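Local coordinates for protein probable uracil-DNA glycosylase (Acanthamoeba polyphaga mimivirus, PDB 5X55) that is a probable uracil-DNA glycosylase of the UDG superfamily, with a central parallel beta-sheet flanked by helices and a long N-terminal region absent from the model, at residues Ile97-Asp105 with Gly241-Gln249; Gly296-Gln304 with Thr327-Pro335. One frame throughout, in Å; residues are numbered along the deposited sequence.

Contact 1 of 2, residues Ile97-Asp105 with Gly241-Gln249; sequences IITEYILID and GCLASWILQ
Where Ile102 meets Cys242, the flat group at the contact is the peptide of Ile102, whose O approaches Cys242 SG to 3.5 Å; no aromatic ring takes part. The rings of these segments serve other neighbours. Trp246 points its indole off behind its helix, with Leu243 CD2 on one face, 3.8 Å above the plane and displaced toward the rim; the same indole packs edge-to-face with Trp368 and gives its NE1 hydrogen to the O of that residue. Tyr101 turns from the contact to meet the ring of Phe130.

Apart from that carbonyl-to-sulfur approach the joint is apolar, and no hydrogen bond crosses. Ile102 carries most of it. With its CG1 branch swung opposite the backbone N (chi1 -166°), it lays CG1 over Ala244, 3.7 Å from Ala244 CA. Beyond that, its CD1 reaches Ile247 CD1 at 3.8 Å, the two side chains meeting at a slant. Leu103 starts off across the interface rather than into it, but its end comes nearer, CD1 sitting 3.8 Å from Cys242 SG and also touching Ala244 CB. One turn earlier, Ile98 CG2 lies 4.1 Å from Leu248 CD2, the side chains passing in opposite directions.

The C-terminal end of helix 98-102 thus meets the N-terminal start of helix 244-248, whose N-cap is Leu243. Ile102 and Ala244 have CA atoms 5.5 Å apart, although the short axes come no closer than 11.0 Å and their directions differ by 126°. Val177 of helix 173-177 closes one flank, touching Ile98, Ile102 and Leu248. Ile247, Trp246 and Leu243 all rest on Met253 of strand 251-255, while Trp246 and Leu243 also pack on helix 219-230.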
ATOM      1  N   ILE A  97      19.541  -7.394  -2.397  1.00 39.22           N
ATOM      2  CA  ILE A  97      19.370  -6.061  -2.975  1.00 33.87           C
ATOM      3  C   ILE A  97      17.882  -5.850  -3.245  1.00 30.77           C
ATOM      4  O   ILE A  97      17.074  -6.780  -3.096  1.00 34.36           O
ATOM      5  CB  ILE A  97      20.200  -5.896  -4.260  1.00 31.02           C
ATOM      6  CG1 ILE A  97      19.864  -7.033  -5.237  1.00 30.18           C
ATOM      7  CG2 ILE A  97      21.684  -5.856  -3.924  1.00 33.46           C
ATOM      8  CD1 ILE A  97      20.475  -6.877  -6.612  1.00 29.21           C
ATOM      9  N   ILE A  98      17.508  -4.648  -3.685  1.00 29.64           N
ATOM     10  CA  ILE A  98      16.104  -4.237  -3.620  1.00 27.79           C
ATOM     11  C   ILE A  98      15.234  -5.023  -4.611  1.00 31.28           C
ATOM     12  O   ILE A  98      14.087  -5.398  -4.310  1.00 28.82           O
ATOM     13  CB  ILE A  98      16.026  -2.717  -3.842  1.00 34.65           C
ATOM     14  CG1 ILE A  98      14.689  -2.174  -3.325  1.00 38.51           C
ATOM     15  CG2 ILE A  98      16.302  -2.334  -5.317  1.00 33.99           C
ATOM     16  CD1 ILE A  98      14.378  -2.562  -1.868  1.00 34.78           C
ATOM     17  N   THR A  99      15.769  -5.321  -5.790  1.00 28.34           N
ATOM     18  CA  THR A  99      14.987  -6.061  -6.774  1.00 31.43           C
ATOM     19  C   THR A  99      14.585  -7.446  -6.270  1.00 28.67           C
ATOM     20  O   THR A  99      13.582  -8.004  -6.735  1.00 28.39           O
ATOM     21  CB  THR A  99      15.783  -6.145  -8.071  1.00 29.89           C
ATOM     22  OG1 THR A  99      15.986  -4.813  -8.553  1.00 34.72           O
ATOM     23  CG2 THR A  99      15.057  -6.930  -9.124  1.00 29.24           C
ATOM     24  N   GLU A 100      15.333  -8.008  -5.319  1.00 24.30           N
ATOM     25  CA  GLU A 100      14.989  -9.334  -4.832  1.00 32.17           C
ATOM     26  C   GLU A 100      13.727  -9.303  -3.979  1.00 32.07           C
ATOM     27  O   GLU A 100      12.975 -10.284  -3.963  1.00 29.85           O
ATOM     28  CB  GLU A 100      16.161  -9.938  -4.071  1.00 35.03           C
ATOM     29  CG  GLU A 100      17.218 -10.497  -5.011  1.00 42.55           C
ATOM     30  CD  GLU A 100      18.427 -11.059  -4.285  1.00 43.21           C
ATOM     31  OE1 GLU A 100      19.159 -10.279  -3.646  1.00 41.68           O
ATOM     32  OE2 GLU A 100      18.638 -12.288  -4.349  1.00 50.18           O
ATOM     33  N   TYR A 101      13.459  -8.178  -3.309  1.00 28.68           N
ATOM     34  CA  TYR A 101      12.245  -7.986  -2.523  1.00 29.67           C
ATOM     35  C   TYR A 101      11.079  -7.471  -3.352  1.00 30.04           C
ATOM     36  O   TYR A 101       9.929  -7.844  -3.096  1.00 28.41           O
ATOM     37  CB  TYR A 101      12.484  -6.993  -1.378  1.00 31.32           C
ATOM     38  CG  TYR A 101      13.514  -7.414  -0.360  1.00 37.65           C
ATOM     39  CD1 TYR A 101      13.186  -8.278   0.671  1.00 34.52           C
ATOM     40  CD2 TYR A 101      14.810  -6.919  -0.414  1.00 42.28           C
ATOM     41  CE1 TYR A 101      14.121  -8.663   1.607  1.00 40.72           C
ATOM     42  CE2 TYR A 101      15.756  -7.286   0.524  1.00 49.00           C
ATOM     43  CZ  TYR A 101      15.407  -8.160   1.537  1.00 50.04           C
ATOM     44  OH  TYR A 101      16.353  -8.536   2.468  1.00 51.54           O
ATOM     45  N   ILE A 102      11.325  -6.579  -4.310  1.00 28.53           N
ATOM     46  CA  ILE A 102      10.185  -5.907  -4.919  1.00 26.25           C
ATOM     47  C   ILE A 102       9.822  -6.575  -6.244  1.00 28.34           C
ATOM     48  O   ILE A 102       8.648  -6.593  -6.633  1.00 26.31           O
ATOM     49  CB  ILE A 102      10.436  -4.389  -5.077  1.00 25.40           C
ATOM     50  CG1 ILE A 102       9.123  -3.664  -5.375  1.00 28.40           C
ATOM     51  CG2 ILE A 102      11.459  -4.077  -6.150  1.00 23.29           C
ATOM     52  CD1 ILE A 102       8.165  -3.637  -4.201  1.00 25.29           C
ATOM     53  N   LEU A 103      10.802  -7.149  -6.940  1.00 22.38           N
ATOM     54  CA  LEU A 103      10.532  -7.816  -8.215  1.00 24.81           C
ATOM     55  C   LEU A 103      10.499  -9.326  -7.986  1.00 27.29           C
ATOM     56  O   LEU A 103      11.472 -10.043  -8.218  1.00 30.52           O
ATOM     57  CB  LEU A 103      11.565  -7.426  -9.263  1.00 25.26           C
ATOM     58  CG  LEU A 103      11.208  -8.006 -10.628  1.00 26.82           C
ATOM     59  CD1 LEU A 103       9.986  -7.288 -11.154  1.00 25.71           C
ATOM     60  CD2 LEU A 103      12.362  -7.927 -11.610  1.00 25.70           C
ATOM     61  N   ILE A 104       9.337  -9.815  -7.561  1.00 23.48           N
ATOM     62  CA  ILE A 104       9.184 -11.163  -7.024  1.00 23.19           C
ATOM     63  C   ILE A 104       8.645 -12.104  -8.094  1.00 22.22           C
ATOM     64  O   ILE A 104       7.703 -11.767  -8.825  1.00 19.15           O
ATOM     65  CB  ILE A 104       8.251 -11.130  -5.799  1.00 26.43           C
ATOM     66  CG1 ILE A 104       8.900 -10.359  -4.665  1.00 23.98           C
ATOM     67  CG2 ILE A 104       7.874 -12.535  -5.340  1.00 27.67           C
ATOM     68  CD1 ILE A 104       7.932 -10.104  -3.556  1.00 26.57           C
ATOM     69  N   ASP A 105       9.212 -13.303  -8.162  1.00 20.63           N
ATOM     70  CA  ASP A 105       8.749 -14.352  -9.064  1.00 22.17           C
ATOM     71  C   ASP A 105       8.106 -15.461  -8.239  1.00 25.24           C
ATOM     72  O   ASP A 105       8.768 -16.068  -7.383  1.00 23.36           O
ATOM     73  CB  ASP A 105       9.911 -14.892  -9.894  1.00 24.38           C
ATOM     74  CG  ASP A 105       9.508 -16.036 -10.811  1.00 26.06           C
ATOM     75  OD1 ASP A 105       8.300 -16.253 -11.067  1.00 27.23           O
ATOM     76  OD2 ASP A 105      10.430 -16.717 -11.302  1.00 32.19           O
ATOM     77  N   GLY A 241       1.334  -8.559 -12.850  1.00 17.70           N
ATOM     78  CA  GLY A 241       0.781  -7.557 -11.956  1.00 19.03           C
ATOM     79  C   GLY A 241       1.783  -6.950 -10.992  1.00 19.78           C
ATOM     80  O   GLY A 241       1.413  -6.491  -9.906  1.00 19.42           O
ATOM     81  N   CYS A 242       3.055  -6.935 -11.357  1.00 18.80           N
ATOM     82  CA  CYS A 242       4.109  -6.525 -10.438  1.00 18.46           C
ATOM     83  C   CYS A 242       4.453  -5.054 -10.653  1.00 18.85           C
ATOM     84  O   CYS A 242       4.926  -4.672 -11.730  1.00 22.84           O
ATOM     85  CB  CYS A 242       5.346  -7.401 -10.613  1.00 21.61           C
ATOM     86  SG  CYS A 242       6.583  -7.034  -9.399  1.00 30.72           S
ATOM     87  N   LEU A 243       4.232  -4.240  -9.620  1.00 16.91           N
ATOM     88  CA  LEU A 243       4.348  -2.788  -9.706  1.00 19.49           C
ATOM     89  C   LEU A 243       5.705  -2.264  -9.223  1.00 21.98           C
ATOM     90  O   LEU A 243       5.825  -1.075  -8.884  1.00 18.25           O
ATOM     91  CB  LEU A 243       3.203  -2.146  -8.922  1.00 16.38           C
ATOM     92  CG  LEU A 243       1.850  -2.637  -9.453  1.00 18.62           C
ATOM     93  CD1 LEU A 243       0.676  -2.011  -8.697  1.00 14.85           C
ATOM     94  CD2 LEU A 243       1.742  -2.357 -10.970  1.00 17.50           C
ATOM     95  N   ALA A 244       6.726  -3.130  -9.196  1.00 16.48           N
ATOM     96  CA  ALA A 244       8.080  -2.728  -8.829  1.00 19.01           C
ATOM     97  C   ALA A 244       8.504  -1.426  -9.511  1.00 18.98           C
ATOM     98  O   ALA A 244       9.145  -0.563  -8.894  1.00 20.37           O
ATOM     99  CB  ALA A 244       9.036  -3.864  -9.181  1.00 19.01           C
ATOM    100  N   SER A 245       8.107  -1.243 -10.766  1.00 17.80           N
ATOM    101  CA  SER A 245       8.553  -0.085 -11.530  1.00 21.04           C
ATOM    102  C   SER A 245       8.027   1.217 -10.935  1.00 22.76           C
ATOM    103  O   SER A 245       8.766   2.204 -10.810  1.00 19.58           O
ATOM    104  CB  SER A 245       8.098  -0.232 -12.980  1.00 20.60           C
ATOM    105  OG  SER A 245       8.385   0.948 -13.696  1.00 27.42           O
ATOM    106  N   TRP A 246       6.735   1.246 -10.585  1.00 20.22           N
ATOM    107  CA  TRP A 246       6.146   2.455 -10.024  1.00 14.82           C
ATOM    108  C   TRP A 246       6.721   2.758  -8.656  1.00 14.39           C
ATOM    109  O   TRP A 246       6.960   3.925  -8.315  1.00 16.61           O
ATOM    110  CB  TRP A 246       4.623   2.313  -9.917  1.00 14.28           C
ATOM    111  CG  TRP A 246       3.931   2.052 -11.196  1.00 17.40           C
ATOM    112  CD1 TRP A 246       4.479   2.063 -12.456  1.00 18.03           C
ATOM    113  CD2 TRP A 246       2.551   1.727 -11.360  1.00 15.51           C
ATOM    114  NE1 TRP A 246       3.522   1.768 -13.384  1.00 19.47           N
ATOM    115  CE2 TRP A 246       2.326   1.552 -12.737  1.00 19.38           C
ATOM    116  CE3 TRP A 246       1.481   1.566 -10.469  1.00 19.22           C
ATOM    117  CZ2 TRP A 246       1.079   1.208 -13.248  1.00 17.50           C
ATOM    118  CZ3 TRP A 246       0.238   1.236 -10.972  1.00 19.48           C
ATOM    119  CH2 TRP A 246       0.047   1.055 -12.352  1.00 21.76           C
ATOM    120  N   ILE A 247       6.911   1.723  -7.842  1.00 17.86           N
ATOM    121  CA  ILE A 247       7.339   1.937  -6.468  1.00 14.75           C
ATOM    122  C   ILE A 247       8.769   2.431  -6.439  1.00 20.22           C
ATOM    123  O   ILE A 247       9.103   3.343  -5.671  1.00 20.51           O
ATOM    124  CB  ILE A 247       7.151   0.645  -5.659  1.00 18.30           C
ATOM    125  CG1 ILE A 247       5.662   0.279  -5.612  1.00 16.45           C
ATOM    126  CG2 ILE A 247       7.771   0.754  -4.241  1.00 16.44           C
ATOM    127  CD1 ILE A 247       5.444  -1.164  -5.251  1.00 18.37           C
ATOM    128  N   LEU A 248       9.628   1.872  -7.301  1.00 22.14           N
ATOM    129  CA  LEU A 248      11.021   2.320  -7.360  1.00 19.41           C
ATOM    130  C   LEU A 248      11.131   3.797  -7.724  1.00 21.71           C
ATOM    131  O   LEU A 248      12.116   4.447  -7.359  1.00 28.93           O
ATOM    132  CB  LEU A 248      11.795   1.472  -8.358  1.00 18.72           C
ATOM    133  CG  LEU A 248      12.117   0.063  -7.865  1.00 23.65           C
ATOM    134  CD1 LEU A 248      12.244  -0.918  -9.029  1.00 19.74           C
ATOM    135  CD2 LEU A 248      13.395   0.077  -7.009  1.00 25.93           C
ATOM    136  N   GLN A 249      10.134   4.341  -8.431  1.00 19.80           N
ATOM    137  CA  GLN A 249      10.113   5.736  -8.858  1.00 19.33           C
ATOM    138  C   GLN A 249       9.369   6.646  -7.888  1.00 20.87           C
ATOM    139  O   GLN A 249       9.057   7.790  -8.240  1.00 22.62           O
ATOM    140  CB  GLN A 249       9.494   5.862 -10.254  1.00 18.33           C
ATOM    141  CG  GLN A 249      10.258   5.108 -11.376  1.00 15.26           C
ATOM    142  CD  GLN A 249       9.523   5.161 -12.701  1.00 15.76           C
ATOM    143  OE1 GLN A 249       9.490   6.195 -13.373  1.00 16.12           O
ATOM    144  NE2 GLN A 249       8.882   4.056 -13.060  1.00 16.20           N
TER

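Contact 2 of 2, residues Gly296-Gln304 with Thr327-Pro335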
ATOM      1  N   GLY A 296     -11.758   4.856  -3.127  1.00 19.22           N
ATOM      2  CA  GLY A 296     -12.716   4.295  -2.202  1.00 19.18           C
ATOM      3  C   GLY A 296     -12.833   5.096  -0.911  1.00 18.98           C
ATOM      4  O   GLY A 296     -12.015   5.963  -0.584  1.00 19.63           O
ATOM      5  N   ALA A 297     -13.887   4.780  -0.156  1.00 19.73           N
ATOM      6  CA  ALA A 297     -14.262   5.593   1.001  1.00 20.72           C
ATOM      7  C   ALA A 297     -13.280   5.435   2.156  1.00 15.62           C
ATOM      8  O   ALA A 297     -12.964   6.409   2.853  1.00 18.35           O
ATOM      9  CB  ALA A 297     -15.680   5.227   1.444  1.00 22.56           C
ATOM     10  N   HIS A 298     -12.781   4.222   2.368  1.00 17.10           N
ATOM     11  CA  HIS A 298     -11.808   3.977   3.429  1.00 18.63           C
ATOM     12  C   HIS A 298     -10.511   4.770   3.213  1.00 16.28           C
ATOM     13  O   HIS A 298     -10.017   5.451   4.124  1.00 15.99           O
ATOM     14  CB  HIS A 298     -11.520   2.475   3.503  1.00 19.55           C
ATOM     15  CG  HIS A 298     -10.421   2.143   4.450  1.00 23.96           C
ATOM     16  ND1 HIS A 298     -10.595   2.161   5.817  1.00 26.61           N
ATOM     17  CD2 HIS A 298      -9.111   1.875   4.237  1.00 26.08           C
ATOM     18  CE1 HIS A 298      -9.445   1.879   6.406  1.00 29.38           C
ATOM     19  NE2 HIS A 298      -8.531   1.696   5.470  1.00 28.76           N
ATOM     20  N   ALA A 299      -9.937   4.687   2.010  1.00 16.42           N
ATOM     21  CA  ALA A 299      -8.733   5.464   1.721  1.00 19.63           C
ATOM     22  C   ALA A 299      -9.004   6.960   1.867  1.00 19.05           C
ATOM     23  O   ALA A 299      -8.142   7.717   2.329  1.00 18.91           O
ATOM     24  CB  ALA A 299      -8.221   5.126   0.318  1.00 14.34           C
ATOM     25  N   HIS A 300     -10.219   7.392   1.513  1.00 20.05           N
ATOM     26  CA  HIS A 300     -10.585   8.802   1.598  1.00 19.13           C
ATOM     27  C   HIS A 300     -10.654   9.278   3.046  1.00 19.08           C
ATOM     28  O   HIS A 300     -10.178  10.384   3.378  1.00 17.44           O
ATOM     29  CB  HIS A 300     -11.922   9.014   0.900  1.00 17.15           C
ATOM     30  CG  HIS A 300     -12.375  10.439   0.908  1.00 22.96           C
ATOM     31  ND1 HIS A 300     -13.649  10.817   1.273  1.00 19.58           N
ATOM     32  CD2 HIS A 300     -11.711  11.581   0.614  1.00 19.44           C
ATOM     33  CE1 HIS A 300     -13.756  12.128   1.180  1.00 21.57           C
ATOM     34  NE2 HIS A 300     -12.596  12.616   0.779  1.00 19.74           N
ATOM     35  N   LYS A 301     -11.255   8.464   3.916  1.00 16.64           N
ATOM     36  CA  LYS A 301     -11.198   8.764   5.338  1.00 20.30           C
ATOM     37  C   LYS A 301      -9.757   8.939   5.772  1.00 21.61           C
ATOM     38  O   LYS A 301      -9.405   9.943   6.401  1.00 22.19           O
ATOM     39  CB  LYS A 301     -11.874   7.667   6.157  1.00 20.92           C
ATOM     40  CG  LYS A 301     -11.565   7.794   7.653  1.00 27.86           C
ATOM     41  CD  LYS A 301     -12.553   7.015   8.516  1.00 30.28           C
ATOM     42  CE  LYS A 301     -12.278   5.512   8.482  1.00 35.10           C
ATOM     43  NZ  LYS A 301     -10.930   5.195   9.029  1.00 29.85           N
ATOM     44  N   LEU A 302      -8.889   7.995   5.399  1.00 19.89           N
ATOM     45  CA  LEU A 302      -7.497   8.136   5.826  1.00 18.44           C
ATOM     46  C   LEU A 302      -6.872   9.416   5.284  1.00 18.99           C
ATOM     47  O   LEU A 302      -6.100  10.072   5.985  1.00 19.65           O
ATOM     48  CB  LEU A 302      -6.677   6.928   5.393  1.00 17.70           C
ATOM     49  CG  LEU A 302      -7.008   5.632   6.097  1.00 24.45           C
ATOM     50  CD1 LEU A 302      -5.986   4.621   5.660  1.00 25.30           C
ATOM     51  CD2 LEU A 302      -6.988   5.819   7.603  1.00 21.87           C
ATOM     52  N   CYS A 303      -7.170   9.780   4.033  1.00 16.66           N
ATOM     53  CA  CYS A 303      -6.560  10.976   3.451  1.00 19.69           C
ATOM     54  C   CYS A 303      -7.102  12.268   4.044  1.00 21.96           C
ATOM     55  O   CYS A 303      -6.521  13.336   3.811  1.00 24.40           O
ATOM     56  CB  CYS A 303      -6.753  10.981   1.939  1.00 17.10           C
ATOM     57  SG  CYS A 303      -5.712   9.731   1.098  1.00 23.29           S
ATOM     58  N   GLN A 304      -8.201  12.206   4.782  1.00 17.52           N
ATOM     59  CA  GLN A 304      -8.629  13.377   5.536  1.00 21.34           C
ATOM     60  C   GLN A 304      -7.848  13.578   6.826  1.00 20.82           C
ATOM     61  O   GLN A 304      -8.159  14.502   7.581  1.00 17.46           O
ATOM     62  CB  GLN A 304     -10.121  13.278   5.811  1.00 19.05           C
ATOM     63  CG  GLN A 304     -10.871  13.443   4.510  1.00 22.47           C
ATOM     64  CD  GLN A 304     -12.341  13.345   4.672  1.00 28.37           C
ATOM     65  OE1 GLN A 304     -12.974  14.247   5.240  1.00 27.80           O
ATOM     66  NE2 GLN A 304     -12.914  12.238   4.192  1.00 22.59           N
ATOM     67  N   THR A 327     -20.026   6.258  -9.256  1.00 27.52           N
ATOM     68  CA  THR A 327     -19.609   7.267  -8.289  1.00 27.62           C
ATOM     69  C   THR A 327     -19.535   6.657  -6.887  1.00 21.85           C
ATOM     70  O   THR A 327     -20.033   5.567  -6.620  1.00 24.40           O
ATOM     71  CB  THR A 327     -20.582   8.445  -8.248  1.00 24.64           C
ATOM     72  OG1 THR A 327     -21.831   8.001  -7.698  1.00 24.06           O
ATOM     73  CG2 THR A 327     -20.806   9.016  -9.621  1.00 25.97           C
ATOM     74  N   MET A 328     -18.920   7.391  -5.979  1.00 23.60           N
ATOM     75  CA  MET A 328     -18.795   6.956  -4.597  1.00 23.82           C
ATOM     76  C   MET A 328     -19.316   8.058  -3.696  1.00 25.07           C
ATOM     77  O   MET A 328     -19.113   9.239  -3.979  1.00 24.41           O
ATOM     78  CB  MET A 328     -17.337   6.647  -4.235  1.00 21.18           C
ATOM     79  CG  MET A 328     -17.013   6.883  -2.774  1.00 26.28           C
ATOM     80  SD  MET A 328     -15.264   6.837  -2.432  1.00 31.94           S
ATOM     81  CE  MET A 328     -14.723   8.525  -2.619  1.00 23.72           C
ATOM     82  N   THR A 329     -19.966   7.678  -2.606  1.00 23.55           N
ATOM     83  CA  THR A 329     -20.360   8.632  -1.582  1.00 28.35           C
ATOM     84  C   THR A 329     -19.506   8.410  -0.339  1.00 24.75           C
ATOM     85  O   THR A 329     -19.353   7.280   0.127  1.00 23.93           O
ATOM     86  CB  THR A 329     -21.852   8.511  -1.275  1.00 30.09           C
ATOM     87  OG1 THR A 329     -22.590   8.881  -2.446  1.00 36.74           O
ATOM     88  CG2 THR A 329     -22.228   9.450  -0.183  1.00 32.82           C
ATOM     89  N   SER A 330     -18.921   9.483   0.174  1.00 27.08           N
ATOM     90  CA  SER A 330     -17.970   9.361   1.262  1.00 24.54           C
ATOM     91  C   SER A 330     -18.131  10.525   2.224  1.00 28.21           C
ATOM     92  O   SER A 330     -18.337  11.670   1.805  1.00 26.76           O
ATOM     93  CB  SER A 330     -16.537   9.315   0.730  1.00 23.90           C
ATOM     94  OG  SER A 330     -15.608   9.203   1.784  1.00 26.29           O
ATOM     95  N   MET A 331     -18.002  10.219   3.513  1.00 24.27           N
ATOM     96  CA  MET A 331     -18.182  11.221   4.553  1.00 26.84           C
ATOM     97  C   MET A 331     -17.058  12.244   4.483  1.00 28.22           C
ATOM     98  O   MET A 331     -15.873  11.893   4.497  1.00 28.75           O
ATOM     99  CB  MET A 331     -18.227  10.551   5.923  1.00 25.16           C
ATOM    100  CG  MET A 331     -18.415  11.523   7.084  1.00 32.43           C
ATOM    101  SD  MET A 331     -19.877  12.578   6.938  1.00 30.43           S
ATOM    102  CE  MET A 331     -21.181  11.403   7.312  1.00 30.36           C
ATOM    103  N   SER A 332     -17.430  13.503   4.356  1.00 26.87           N
ATOM    104  CA  SER A 332     -16.480  14.604   4.360  1.00 27.35           C
ATOM    105  C   SER A 332     -16.532  15.198   5.751  1.00 31.67           C
ATOM    106  O   SER A 332     -17.530  15.827   6.135  1.00 33.06           O
ATOM    107  CB  SER A 332     -16.812  15.643   3.295  1.00 31.82           C
ATOM    108  OG  SER A 332     -15.805  16.636   3.254  1.00 31.85           O
ATOM    109  N   TYR A 333     -15.474  14.952   6.514  1.00 34.98           N
ATOM    110  CA  TYR A 333     -15.411  15.336   7.912  1.00 34.75           C
ATOM    111  C   TYR A 333     -15.147  16.833   8.053  1.00 33.86           C
ATOM    112  O   TYR A 333     -14.786  17.535   7.102  1.00 38.21           O
ATOM    113  CB  TYR A 333     -14.326  14.534   8.625  1.00 33.14           C
ATOM    114  CG  TYR A 333     -14.573  13.039   8.638  1.00 34.00           C
ATOM    115  CD1 TYR A 333     -15.283  12.448   9.680  1.00 30.14           C
ATOM    116  CD2 TYR A 333     -14.090  12.213   7.615  1.00 33.08           C
ATOM    117  CE1 TYR A 333     -15.523  11.085   9.711  1.00 27.09           C
ATOM    118  CE2 TYR A 333     -14.323  10.833   7.642  1.00 30.51           C
ATOM    119  CZ  TYR A 333     -15.046  10.281   8.703  1.00 32.81           C
ATOM    120  OH  TYR A 333     -15.299   8.920   8.768  1.00 34.90           O
ATOM    121  N   GLY A 334     -15.332  17.319   9.271  1.00 38.42           N
ATOM    122  CA  GLY A 334     -15.078  18.702   9.585  1.00 41.97           C
ATOM    123  C   GLY A 334     -16.085  19.283  10.560  1.00 45.74           C
ATOM    124  O   GLY A 334     -16.742  18.567  11.335  1.00 39.81           O
ATOM    125  N   PRO A 335     -16.210  20.612  10.544  1.00 50.19           N
ATOM    126  CA  PRO A 335     -17.162  21.268  11.457  1.00 47.64           C
ATOM    127  C   PRO A 335     -18.594  20.888  11.162  1.00 40.88           C
ATOM    128  O   PRO A 335     -19.429  20.854  12.076  1.00 46.33           O
ATOM    129  CB  PRO A 335     -16.914  22.766  11.206  1.00 49.57           C
ATOM    130  CG  PRO A 335     -15.622  22.840  10.405  1.00 42.12           C
ATOM    131  CD  PRO A 335     -15.565  21.571   9.629  1.00 39.72           C
TER
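His300 and Ser330 make the short bond of this contact: ND1 and OG lie 2.6 Å apart, almost straight at 171°, with the hydroxyl at the ring edge, in its plane. Either atom could be the donor. The imidazole gets there because its CG stands opposite the backbone N (chi1 -179°), sending the ring out from the helix to the strand; Tyr342 of the neighbouring strand 338-342 meets the ring edge-to-face.

One turn on, the Gln304 amide is used at both ends. Its NE2 gives a hydrogen to Met331 O at 3.0 Å, in the plane of both groups and nearly linear (178°), while its OE1 accepts from Tyr333 N at 2.9 Å. These two bonds fix the flip of the amide and satisfy backbone groups at the end of the strand. The same NE2 lies above one face of the His300 ring, toward its rim, and makes a weak bond to His300 O.

Packing fills in the rest: Lys301 CD lies 3.4 Å from Tyr333 OH, and Met328 SD sits against the Gly296-Ala297 peptide, 3.4 Å from Ala297 N.

Strand 328-332 pairs antiparallel with strand 338-342, so the contact fastens a beta-hairpin to helix 297-303, the helix of the beta-alpha-beta crossover from strand 291-295 to strand 312-316.

The chain's centre falls between the two contacts, whose own centres are 30 Å apart and whose nearest atoms are about 15 Å apart. The chain finishes contact 1 before it begins contact 2. They meet the parallel sheet at its two outermost strands, contact 1 through Ile247 on strand 251-255 and contact 2 through His300 and Met328 on strand 312-316. Contact 1 brings in a helix from near the start of the model; contact 2 adds a hairpin. Helix 297-303 also carries His298, which plays no part in contact 2 but turns the other way and touches Gln190, in the Gly-Gln-Asp-Pro-Tyr sequence that in relatives belongs to the active site; neither contact includes that sequence.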